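Long-range contacts in lipoxygenase (PDB 5EK8), which probably adds both atoms of dioxygen to polyunsaturated fatty acids as a non-heme iron 9R-lipoxygenase: residues Asn381-Met386 and Gln476-Glu481; Arg376-Asn381 and Trp482-Arg487; Met308-Ser313 and Lys326-Tyr331; Met275-Asp280 and His291-Tyr296. All coordinates share one frame; numbering follows the deposited sequence.

The four contacts form two pairs on opposite sides of the chain's centre, all away from the iron. Contacts 1 and 2, both buried, share Asn381 and fasten the turn between helices 337-377 and 383-391 to the two consecutive helices 475-480 and 482-495; there side-chain amide and carboxylate groups bind backbone atoms at helix ends and in the turn. Contacts 3 and 4 lie in one antiparallel sheet, where strands 303-313 and 291-300 are neighbours, and rest mainly on backbone pairing. Contact 4 is buried, with polar side chains closing its end, whereas contact 3, at the sheet's outermost strand, is partly exposed and carries more charged side chains.

Contact 1: Asn381-Met386 and Gln476-Glu481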
# COMPACT_ATOMS: atom_id res chain seq x y z
N ASN A 381 -21.51 6.78 8.70
CA ASN A 381 -21.83 6.54 7.30
C ASN A 381 -21.43 5.13 6.84
O ASN A 381 -20.27 4.74 6.94
CB ASN A 381 -21.15 7.59 6.42
CG ASN A 381 -21.79 7.69 5.05
OD1 ASN A 381 -21.89 6.71 4.32
ND2 ASN A 381 -22.24 8.89 4.69
N PRO A 382 -22.41 4.36 6.33
CA PRO A 382 -22.26 2.99 5.86
C PRO A 382 -21.06 2.77 4.94
O PRO A 382 -20.53 1.66 4.90
CB PRO A 382 -23.57 2.73 5.08
CG PRO A 382 -24.39 3.98 5.22
CD PRO A 382 -23.82 4.79 6.34
N ILE A 383 -20.64 3.80 4.22
CA ILE A 383 -19.49 3.70 3.33
C ILE A 383 -18.23 3.27 4.11
O ILE A 383 -17.35 2.60 3.56
CB ILE A 383 -19.24 5.03 2.59
CG1 ILE A 383 -20.37 5.29 1.60
CG2 ILE A 383 -17.92 5.01 1.84
CD1 ILE A 383 -20.48 4.22 0.53
N ARG A 384 -18.18 3.64 5.38
CA ARG A 384 -17.15 3.14 6.29
C ARG A 384 -17.04 1.61 6.22
O ARG A 384 -15.98 1.06 5.93
CB ARG A 384 -17.44 3.56 7.72
CG ARG A 384 -16.61 2.80 8.75
CD ARG A 384 -17.41 2.57 10.02
NE ARG A 384 -16.54 2.44 11.18
CZ ARG A 384 -16.96 2.54 12.44
NH1 ARG A 384 -16.10 2.41 13.44
NH2 ARG A 384 -18.24 2.77 12.69
N LEU A 385 -18.17 0.96 6.46
CA LEU A 385 -18.28 -0.50 6.43
C LEU A 385 -17.78 -1.07 5.11
O LEU A 385 -17.38 -2.24 5.04
CB LEU A 385 -19.73 -0.93 6.67
CG LEU A 385 -20.13 -1.33 8.10
CD1 LEU A 385 -19.58 -0.36 9.13
CD2 LEU A 385 -21.64 -1.42 8.21
N MET A 386 -17.80 -0.25 4.08
CA MET A 386 -17.41 -0.69 2.75
C MET A 386 -15.92 -0.45 2.49
O MET A 386 -15.28 -1.24 1.79
CB MET A 386 -18.25 0.03 1.70
CG MET A 386 -17.72 -0.07 0.29
SD MET A 386 -18.85 0.74 -0.85
CE MET A 386 -17.96 0.50 -2.38
N GLN A 476 -30.43 5.57 2.14
CA GLN A 476 -30.96 6.49 3.14
C GLN A 476 -29.90 6.86 4.17
O GLN A 476 -29.73 8.04 4.50
CB GLN A 476 -32.17 5.88 3.83
CG GLN A 476 -32.97 6.88 4.65
CD GLN A 476 -33.33 8.13 3.86
OE1 GLN A 476 -33.67 8.06 2.68
NE2 GLN A 476 -33.24 9.28 4.52
N ALA A 477 -29.18 5.86 4.67
CA ALA A 477 -28.15 6.10 5.67
C ALA A 477 -26.96 6.86 5.07
O ALA A 477 -26.38 7.73 5.72
CB ALA A 477 -27.69 4.79 6.28
N ILE A 478 -26.60 6.51 3.84
CA ILE A 478 -25.50 7.19 3.15
C ILE A 478 -25.80 8.68 2.98
O ILE A 478 -24.93 9.52 3.17
CB ILE A 478 -25.23 6.56 1.77
CG1 ILE A 478 -24.60 5.17 1.93
CG2 ILE A 478 -24.30 7.44 0.94
CD1 ILE A 478 -24.24 4.51 0.62
N ALA A 479 -27.05 9.00 2.65
CA ALA A 479 -27.46 10.39 2.49
C ALA A 479 -27.59 11.12 3.83
O ALA A 479 -27.19 12.28 3.95
CB ALA A 479 -28.78 10.47 1.73
N ASP A 480 -28.14 10.44 4.82
CA ASP A 480 -28.37 11.02 6.15
C ASP A 480 -27.08 11.51 6.81
O ASP A 480 -27.09 12.48 7.57
CB ASP A 480 -29.07 10.02 7.07
CG ASP A 480 -30.55 9.87 6.77
OD1 ASP A 480 -31.06 10.65 5.94
OD2 ASP A 480 -31.19 8.98 7.37
N GLU A 481 -25.98 10.82 6.53
CA GLU A 481 -24.70 11.17 7.13
C GLU A 481 -23.69 11.53 6.05
O GLU A 481 -22.52 11.14 6.11
CB GLU A 481 -24.18 10.02 7.99
CG GLU A 481 -25.03 9.74 9.23
CD GLU A 481 -24.95 10.86 10.27
OE1 GLU A 481 -24.19 11.83 10.07
OE2 GLU A 481 -25.66 10.75 11.30
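Asn381 ties together two helix ends across this contact: its side chain forms an Asx turn that caps the start of helix 383-391, and it also grips the last turn of helix 475-480. Followed outward, its CB passes the backbone of Glu481, 3.8 Å from the carbonyl O. CG stands anti to the backbone N (chi1 -161°), which brings the amide between the two helix ends. OD1 accepts from Ile383 N at 3.2 Å, in the carbonyl plane and on a lone pair, with a nearly straight N-H...O angle of 171°. On the other branch, ND2 donates to Glu481 O at 2.7 Å. That acceptor lies in the plane of the Asn381 amide, yet the donor stands above the carbonyl plane of Glu481. A weak second bond runs from ND2 to Ile478 O. The bonds to Ile383 N and Glu481 O, helped by the weak one, hold the rotation of this buried amide.

Next to the polar grip, the Pro382 ring packs against helix 475-480, its CG 3.6 Å from Ala477 CB and 3.5 Å from Ile478 CG1. Helices 451-473 and 549-574 cover Ile383 through Phe471, Leu555 and Cys559. Beside the proline, the two delta methyls meet, Ile383 CD1 lying 3.8 Å from Ile478 CD1.

Contact 2: Arg376-Asn381 and Trp482-Arg487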
# COMPACT_ATOMS: atom_id res chain seq x y z
N ARG A 376 -10.31 8.84 9.44
CA ARG A 376 -10.49 10.13 10.07
C ARG A 376 -11.95 10.55 10.09
O ARG A 376 -12.41 11.12 11.08
CB ARG A 376 -9.67 11.21 9.35
CG ARG A 376 -8.25 11.35 9.85
CD ARG A 376 -7.49 12.40 9.03
NE ARG A 376 -7.92 13.75 9.36
CZ ARG A 376 -7.26 14.56 10.18
NH1 ARG A 376 -6.14 14.15 10.76
NH2 ARG A 376 -7.71 15.78 10.43
N ASN A 377 -12.69 10.26 9.02
CA ASN A 377 -14.00 10.89 8.86
C ASN A 377 -15.21 9.97 8.67
O ASN A 377 -16.35 10.44 8.67
CB ASN A 377 -13.95 11.87 7.68
CG ASN A 377 -12.87 12.93 7.85
OD1 ASN A 377 -13.05 13.90 8.58
ND2 ASN A 377 -11.74 12.74 7.17
N LEU A 378 -14.98 8.67 8.52
CA LEU A 378 -16.09 7.75 8.24
C LEU A 378 -16.45 6.89 9.45
O LEU A 378 -15.74 5.94 9.78
CB LEU A 378 -15.75 6.85 7.05
CG LEU A 378 -15.55 7.60 5.73
CD1 LEU A 378 -15.31 6.62 4.58
CD2 LEU A 378 -16.75 8.50 5.44
N ARG A 379 -17.57 7.23 10.10
CA ARG A 379 -18.04 6.49 11.28
C ARG A 379 -19.49 6.03 11.15
O ARG A 379 -19.75 4.84 10.99
CB ARG A 379 -17.88 7.35 12.53
CG ARG A 379 -16.55 7.16 13.23
CD ARG A 379 -16.21 8.32 14.13
NE ARG A 379 -14.84 8.75 13.88
CZ ARG A 379 -14.51 9.93 13.36
NH1 ARG A 379 -13.24 10.23 13.15
NH2 ARG A 379 -15.45 10.81 13.05
N LYS A 380 -20.43 6.97 11.22
CA LYS A 380 -21.85 6.65 11.10
C LYS A 380 -22.25 6.27 9.68
O LYS A 380 -23.21 5.52 9.47
CB LYS A 380 -22.71 7.83 11.57
CG LYS A 380 -22.72 8.03 13.08
CD LYS A 380 -23.95 8.82 13.50
CE LYS A 380 -24.02 9.00 15.01
NZ LYS A 380 -25.31 9.61 15.43
N ASN A 381 -21.51 6.78 8.70
CA ASN A 381 -21.83 6.54 7.30
C ASN A 381 -21.43 5.13 6.84
O ASN A 381 -20.27 4.74 6.94
CB ASN A 381 -21.15 7.59 6.42
CG ASN A 381 -21.79 7.69 5.05
OD1 ASN A 381 -21.89 6.71 4.32
ND2 ASN A 381 -22.24 8.89 4.69
N TRP A 482 -24.15 12.30 5.07
CA TRP A 482 -23.33 12.70 3.94
C TRP A 482 -22.23 13.68 4.35
O TRP A 482 -21.20 13.80 3.68
CB TRP A 482 -24.22 13.32 2.85
CG TRP A 482 -23.47 13.71 1.63
CD1 TRP A 482 -23.03 14.96 1.29
CD2 TRP A 482 -23.08 12.85 0.56
NE1 TRP A 482 -22.38 14.92 0.08
CE2 TRP A 482 -22.40 13.64 -0.39
CE3 TRP A 482 -23.23 11.48 0.31
CZ2 TRP A 482 -21.87 13.11 -1.57
CZ3 TRP A 482 -22.70 10.95 -0.86
CH2 TRP A 482 -22.04 11.77 -1.78
N VAL A 483 -22.46 14.36 5.47
CA VAL A 483 -21.48 15.29 6.02
C VAL A 483 -20.13 14.61 6.21
O VAL A 483 -19.07 15.21 5.97
CB VAL A 483 -21.97 15.87 7.36
CG1 VAL A 483 -20.85 16.60 8.09
CG2 VAL A 483 -23.15 16.81 7.12
N GLU A 484 -20.17 13.35 6.62
CA GLU A 484 -18.96 12.55 6.77
C GLU A 484 -18.25 12.42 5.42
O GLU A 484 -17.03 12.54 5.34
CB GLU A 484 -19.28 11.17 7.35
CG GLU A 484 -19.75 11.20 8.80
CD GLU A 484 -19.68 9.84 9.48
OE1 GLU A 484 -19.41 8.84 8.79
OE2 GLU A 484 -19.89 9.78 10.71
N ILE A 485 -19.03 12.19 4.36
CA ILE A 485 -18.46 12.11 3.02
C ILE A 485 -17.80 13.42 2.63
O ILE A 485 -16.74 13.43 2.00
CB ILE A 485 -19.51 11.74 1.96
CG1 ILE A 485 -20.17 10.40 2.32
CG2 ILE A 485 -18.88 11.69 0.58
CD1 ILE A 485 -19.18 9.25 2.51
N ARG A 486 -18.41 14.53 3.03
CA ARG A 486 -17.82 15.83 2.73
C ARG A 486 -16.50 16.03 3.46
O ARG A 486 -15.52 16.47 2.85
CB ARG A 486 -18.78 16.97 3.07
CG ARG A 486 -18.23 18.34 2.68
CD ARG A 486 -19.22 19.47 2.90
NE ARG A 486 -18.68 20.73 2.40
CZ ARG A 486 -19.38 21.86 2.28
NH1 ARG A 486 -20.66 21.89 2.61
NH2 ARG A 486 -18.79 22.95 1.82
N ARG A 487 -16.46 15.72 4.75
CA ARG A 487 -15.23 15.86 5.53
C ARG A 487 -14.13 14.96 4.98
O ARG A 487 -12.95 15.34 4.93
CB ARG A 487 -15.48 15.55 7.00
CG ARG A 487 -16.40 16.56 7.66
CD ARG A 487 -15.82 17.96 7.58
NE ARG A 487 -16.80 18.97 7.98
CZ ARG A 487 -17.58 19.63 7.12
NH1 ARG A 487 -17.49 19.38 5.82
NH2 ARG A 487 -18.44 20.53 7.57
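Glu484 reaches the backbone of residues 379-381 because its CG stands beside its own N (chi1 -68°) and the chain beyond is extended (chi2 -163°), carrying the carboxylate off helix 482-495 into the concave side of the turn. Three successive N-H groups close on it. OE1 accepts from Arg379 N at 2.8 Å and from Asn381 N at 2.9 Å; both donors stand well out of the carboxylate plane, on opposite faces of it. OE2 takes Lys380 N at 2.9 Å on its syn side, closer to the plane, and Asn70 ND2 as a further donor. With four N-H groups directed at it and the Arg379 guanidinium in the neighbourhood, the buried carboxylate is likely to stay ionised.

The turn so held is the link between two helices of the lipoxygenase helical domain. It follows the end of the long helix 337-377, which also carries the iron ligands His359 and His364, and it leads into helix 383-391. Asn377, at that end, lays its carbonyl O 3.3 Å from Glu484 CB, the same O accepting from His69. Its side-chain OD1 lies against Arg487 CB at 3.3 Å, while ND2 is bonded to Asp491; the guanidinium of Arg487 turns elsewhere, to Glu490. An apolar contact lies alongside, Leu378 CD2 meeting Ile485 CD1 at 3.9 Å. Ile485 also crosses the Asn381 side chain at about a right angle, CG1 lying 3.5 Å from Asn381 ND2, the nitrogen bonded to Glu481 O, and Leu555 of helix 549-574 packs on the same isoleucine.

Contact 3: Met308-Ser313 and Lys326-Tyr331; sequences MITIQS and KDREVY
Ile309 and Tyr331 exchange two backbone hydrogen bonds, Ile309 N to Tyr331 O and Tyr331 N to Ile309 O, each 2.9 Å. Ile311 and Glu329 form the next such pair, and Thr310 faces Val330 between them as a non-hydrogen-bonded pair. Farther on, Lys326 N donates to Ser313 O at 2.7 Å, nearly in line with the C=O bond. On the Ile309 and Ile311 face, Ile311 CD1 lies 4.2 Å from Tyr331 CE2, and the tyrosine hydroxyl donates to Glu329 OE1 at 2.8 Å from above the carboxylate plane. Exchanging Glu329 for an alanine would probably leave Tyr331 OH without this acceptor and the ring less firmly oriented.

These pairings add strand 329-331 as the outermost strand of a six-stranded antiparallel sheet. On the face of Thr310 and Val330, Val330 CG1 lies 3.8 Å from Met308 SD. Gln312 CG stands anti to the backbone N (chi1 -169°), so that the extended chain runs past Arg328, Gln312 CB 3.7 Å from Arg328 CB. Gln312 NE2 lies over one face of the guanidinium, the two planes 25° apart. Glu294 positions that guanidinium through a salt bridge, while helix 337-377 covers Ile309 and Ile311.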
# COMPACT_ATOMS: atom_id res chain seq x y z
N MET A 308 12.56 -5.21 -31.68
CA MET A 308 13.89 -4.79 -31.24
C MET A 308 13.88 -4.23 -29.83
O MET A 308 12.84 -4.01 -29.24
CB MET A 308 14.48 -3.74 -32.20
CG MET A 308 13.78 -2.39 -32.19
SD MET A 308 14.66 -1.18 -33.20
CE MET A 308 14.62 -1.96 -34.82
N ILE A 309 15.08 -4.02 -29.29
CA ILE A 309 15.27 -3.39 -28.00
C ILE A 309 16.44 -2.46 -28.16
O ILE A 309 17.52 -2.87 -28.59
CB ILE A 309 15.55 -4.40 -26.85
CG1 ILE A 309 14.38 -5.35 -26.64
CG2 ILE A 309 15.87 -3.67 -25.55
CD1 ILE A 309 14.63 -6.39 -25.58
N THR A 310 16.23 -1.19 -27.85
CA THR A 310 17.31 -0.22 -27.91
C THR A 310 17.77 0.09 -26.49
O THR A 310 16.96 0.16 -25.55
CB THR A 310 16.88 1.07 -28.62
OG1 THR A 310 16.05 1.85 -27.75
CG2 THR A 310 16.14 0.73 -29.90
N ILE A 311 19.08 0.24 -26.35
CA ILE A 311 19.66 0.52 -25.04
C ILE A 311 20.62 1.70 -25.12
O ILE A 311 21.59 1.69 -25.88
CB ILE A 311 20.41 -0.71 -24.48
CG1 ILE A 311 19.46 -1.90 -24.30
CG2 ILE A 311 21.08 -0.37 -23.16
CD1 ILE A 311 20.15 -3.17 -23.82
N GLN A 312 20.36 2.72 -24.31
CA GLN A 312 21.25 3.86 -24.25
C GLN A 312 21.68 4.09 -22.81
O GLN A 312 20.87 4.45 -21.96
CB GLN A 312 20.58 5.10 -24.83
CG GLN A 312 21.53 6.25 -25.03
CD GLN A 312 20.89 7.42 -25.73
OE1 GLN A 312 21.55 8.11 -26.50
NE2 GLN A 312 19.61 7.65 -25.46
N SER A 313 22.96 3.88 -22.52
CA SER A 313 23.42 3.81 -21.14
C SER A 313 24.17 5.05 -20.67
O SER A 313 24.86 5.72 -21.45
CB SER A 313 24.30 2.57 -20.94
OG SER A 313 23.61 1.40 -21.34
N LYS A 326 26.05 7.26 -23.35
CA LYS A 326 26.76 6.55 -24.42
C LYS A 326 25.84 6.45 -25.64
O LYS A 326 24.63 6.58 -25.52
CB LYS A 326 27.19 5.15 -23.96
CG LYS A 326 28.20 5.15 -22.83
CD LYS A 326 28.40 3.75 -22.27
CE LYS A 326 28.92 2.81 -23.34
NZ LYS A 326 29.23 1.46 -22.79
N ASP A 327 26.42 6.24 -26.82
CA ASP A 327 25.62 6.10 -28.04
C ASP A 327 24.60 4.97 -27.91
O ASP A 327 24.94 3.88 -27.46
CB ASP A 327 26.51 5.87 -29.26
CG ASP A 327 27.52 6.98 -29.46
OD1 ASP A 327 27.10 8.14 -29.68
OD2 ASP A 327 28.74 6.69 -29.42
N ARG A 328 23.35 5.24 -28.28
CA ARG A 328 22.30 4.24 -28.19
C ARG A 328 22.64 3.07 -29.11
O ARG A 328 23.17 3.26 -30.20
CB ARG A 328 20.93 4.82 -28.54
CG ARG A 328 20.54 4.74 -30.01
CD ARG A 328 19.33 5.61 -30.30
NE ARG A 328 18.30 5.47 -29.28
CZ ARG A 328 17.41 6.40 -28.97
NH1 ARG A 328 16.51 6.18 -28.02
NH2 ARG A 328 17.42 7.56 -29.62
N GLU A 329 22.37 1.87 -28.63
CA GLU A 329 22.62 0.64 -29.38
C GLU A 329 21.29 -0.01 -29.71
O GLU A 329 20.29 0.24 -29.03
CB GLU A 329 23.50 -0.31 -28.57
CG GLU A 329 24.65 0.35 -27.84
CD GLU A 329 25.01 -0.37 -26.54
OE1 GLU A 329 24.18 -1.19 -26.07
OE2 GLU A 329 26.11 -0.12 -26.00
N VAL A 330 21.29 -0.84 -30.75
CA VAL A 330 20.08 -1.50 -31.23
C VAL A 330 20.24 -3.01 -31.28
O VAL A 330 21.26 -3.52 -31.76
CB VAL A 330 19.69 -0.98 -32.63
CG1 VAL A 330 18.40 -1.62 -33.10
CG2 VAL A 330 19.55 0.52 -32.61
N TYR A 331 19.24 -3.74 -30.79
CA TYR A 331 19.33 -5.20 -30.76
C TYR A 331 18.05 -5.86 -31.27
O TYR A 331 16.96 -5.55 -30.81
CB TYR A 331 19.65 -5.67 -29.34
CG TYR A 331 20.96 -5.12 -28.82
CD1 TYR A 331 22.17 -5.63 -29.28
CD2 TYR A 331 20.99 -4.08 -27.90
CE1 TYR A 331 23.37 -5.12 -28.82
CE2 TYR A 331 22.19 -3.57 -27.44
CZ TYR A 331 23.37 -4.09 -27.90
OH TYR A 331 24.57 -3.59 -27.45

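Contact 4: Met275-Asp280 and His291-Tyr296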
# COMPACT_ATOMS: atom_id res chain seq x y z
N MET A 275 7.56 0.10 -25.35
CA MET A 275 7.59 0.52 -23.96
C MET A 275 8.92 1.19 -23.65
O MET A 275 9.99 0.68 -24.01
CB MET A 275 7.34 -0.67 -23.03
CG MET A 275 7.22 -0.30 -21.55
SD MET A 275 5.59 0.29 -21.04
CE MET A 275 5.67 2.04 -21.45
N SER A 276 8.85 2.34 -22.99
CA SER A 276 10.03 3.17 -22.77
C SER A 276 10.34 3.31 -21.30
O SER A 276 9.47 3.64 -20.49
CB SER A 276 9.82 4.56 -23.39
OG SER A 276 9.47 4.48 -24.76
N PHE A 277 11.60 3.08 -20.96
CA PHE A 277 12.11 3.44 -19.65
C PHE A 277 13.32 4.35 -19.81
O PHE A 277 14.39 3.91 -20.23
CB PHE A 277 12.46 2.19 -18.84
CG PHE A 277 11.27 1.33 -18.52
CD1 PHE A 277 10.23 1.82 -17.74
CD2 PHE A 277 11.18 0.03 -19.00
CE1 PHE A 277 9.14 1.04 -17.45
CE2 PHE A 277 10.09 -0.76 -18.71
CZ PHE A 277 9.06 -0.26 -17.93
N ILE A 278 13.11 5.63 -19.49
CA ILE A 278 14.16 6.64 -19.60
C ILE A 278 14.42 7.29 -18.24
O ILE A 278 13.49 7.75 -17.57
CB ILE A 278 13.80 7.73 -20.64
CG1 ILE A 278 13.96 7.19 -22.06
CG2 ILE A 278 14.67 8.95 -20.45
CD1 ILE A 278 12.70 6.62 -22.65
N TRP A 279 15.68 7.35 -17.85
CA TRP A 279 16.06 7.76 -16.50
C TRP A 279 16.83 9.07 -16.49
O TRP A 279 17.49 9.40 -15.50
CB TRP A 279 16.88 6.66 -15.83
CG TRP A 279 16.28 5.29 -16.02
CD1 TRP A 279 16.51 4.44 -17.06
CD2 TRP A 279 15.36 4.63 -15.15
NE1 TRP A 279 15.78 3.28 -16.89
CE2 TRP A 279 15.07 3.38 -15.73
CE3 TRP A 279 14.75 4.98 -13.94
CZ2 TRP A 279 14.19 2.47 -15.13
CZ3 TRP A 279 13.88 4.07 -13.35
CH2 TRP A 279 13.61 2.83 -13.95
N ASP A 280 16.76 9.82 -17.59
CA ASP A 280 17.49 11.09 -17.71
C ASP A 280 17.17 12.06 -16.57
O ASP A 280 17.97 12.93 -16.24
CB ASP A 280 17.19 11.75 -19.05
CG ASP A 280 17.67 10.93 -20.22
OD1 ASP A 280 17.12 11.09 -21.33
OD2 ASP A 280 18.60 10.11 -20.04
N HIS A 291 20.16 2.31 -17.62
CA HIS A 291 19.87 2.12 -19.04
C HIS A 291 18.53 2.69 -19.48
O HIS A 291 17.47 2.29 -19.00
CB HIS A 291 19.92 0.63 -19.38
CG HIS A 291 21.18 -0.05 -18.95
ND1 HIS A 291 22.36 0.07 -19.65
CD2 HIS A 291 21.45 -0.86 -17.90
CE1 HIS A 291 23.30 -0.64 -19.04
NE2 HIS A 291 22.77 -1.20 -17.97
N ASN A 292 18.59 3.66 -20.39
CA ASN A 292 17.40 4.07 -21.12
C ASN A 292 17.07 2.97 -22.12
O ASN A 292 17.68 2.89 -23.19
CB ASN A 292 17.62 5.41 -21.83
CG ASN A 292 17.79 6.56 -20.86
OD1 ASN A 292 17.39 6.49 -19.70
ND2 ASN A 292 18.40 7.64 -21.34
N VAL A 293 16.13 2.11 -21.76
CA VAL A 293 15.80 0.97 -22.61
C VAL A 293 14.40 1.09 -23.19
O VAL A 293 13.45 1.45 -22.50
CB VAL A 293 15.92 -0.37 -21.86
CG1 VAL A 293 17.36 -0.67 -21.56
CG2 VAL A 293 15.11 -0.36 -20.58
N GLU A 294 14.29 0.80 -24.48
CA GLU A 294 13.00 0.86 -25.14
C GLU A 294 12.77 -0.43 -25.91
O GLU A 294 13.58 -0.81 -26.75
CB GLU A 294 12.93 2.08 -26.07
CG GLU A 294 13.20 3.39 -25.34
CD GLU A 294 12.86 4.62 -26.17
OE1 GLU A 294 13.76 5.12 -26.89
OE2 GLU A 294 11.70 5.08 -26.10
N ALA A 295 11.66 -1.10 -25.61
CA ALA A 295 11.36 -2.36 -26.28
C ALA A 295 10.24 -2.17 -27.28
O ALA A 295 9.21 -1.60 -26.95
CB ALA A 295 10.99 -3.44 -25.27
N TYR A 296 10.45 -2.65 -28.49
CA TYR A 296 9.47 -2.52 -29.56
C TYR A 296 8.86 -3.88 -29.84
O TYR A 296 9.55 -4.90 -29.84
CB TYR A 296 10.12 -1.94 -30.81
CG TYR A 296 10.70 -0.56 -30.62
CD1 TYR A 296 10.04 0.57 -31.11
CD2 TYR A 296 11.90 -0.37 -29.94
CE1 TYR A 296 10.56 1.83 -30.94
CE2 TYR A 296 12.43 0.89 -29.76
CZ TYR A 296 11.76 2.00 -30.26
OH TYR A 296 12.29 3.26 -30.08
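Met275 with Ala295 and Phe277 with Val293 are the hydrogen-bonded pairs of this antiparallel strand pairing. Met275 and Ala295 bond both ways through their backbones; Phe277 N donates to Val293 O at 2.9 Å, the return bond from Val293 N to Phe277 O being weak.

Side-chain hydrogen bonds take over where strand 272-277 ends. With CG anti to its carbonyl carbon (chi1 -66°), Asn292 turns its amide to the departing chain, bridging two successive residues: OD1 accepts from Trp279 N at 2.7 Å and an angle of 169°, and ND2 donates to Asp280 OD2 at 2.8 Å, on the syn side but tilted from the carboxylate plane, with the carboxylate turned 75° against the amide. Replacing Asn292 by an alanine is likely to leave Trp279 N and the Asp280 carboxylate without these partners and the chain beyond the strand less firmly held. Trp279 adds a weak bond from NE1, at the ring's edge, to His291 O. Within the strands, Ser276 OG donates to Glu294 OE2 at 2.7 Å, using the anti lone pair; Lys274 makes a salt bridge to the same oxygen.

Apolar contact is slighter, Phe277 CB approaching Val293 CG2 at 4.1 Å.

The two strands lie inside the six-stranded sheet. The face bearing Phe277, Val293 and Ala295 packs on helix 337-377 through Asp353, Ile345, Ala349 and Phe346, while strand 303-313 borders strand 291-300 on the side away from strand 272-277, bonding to the backbone of Asn292 and Glu294.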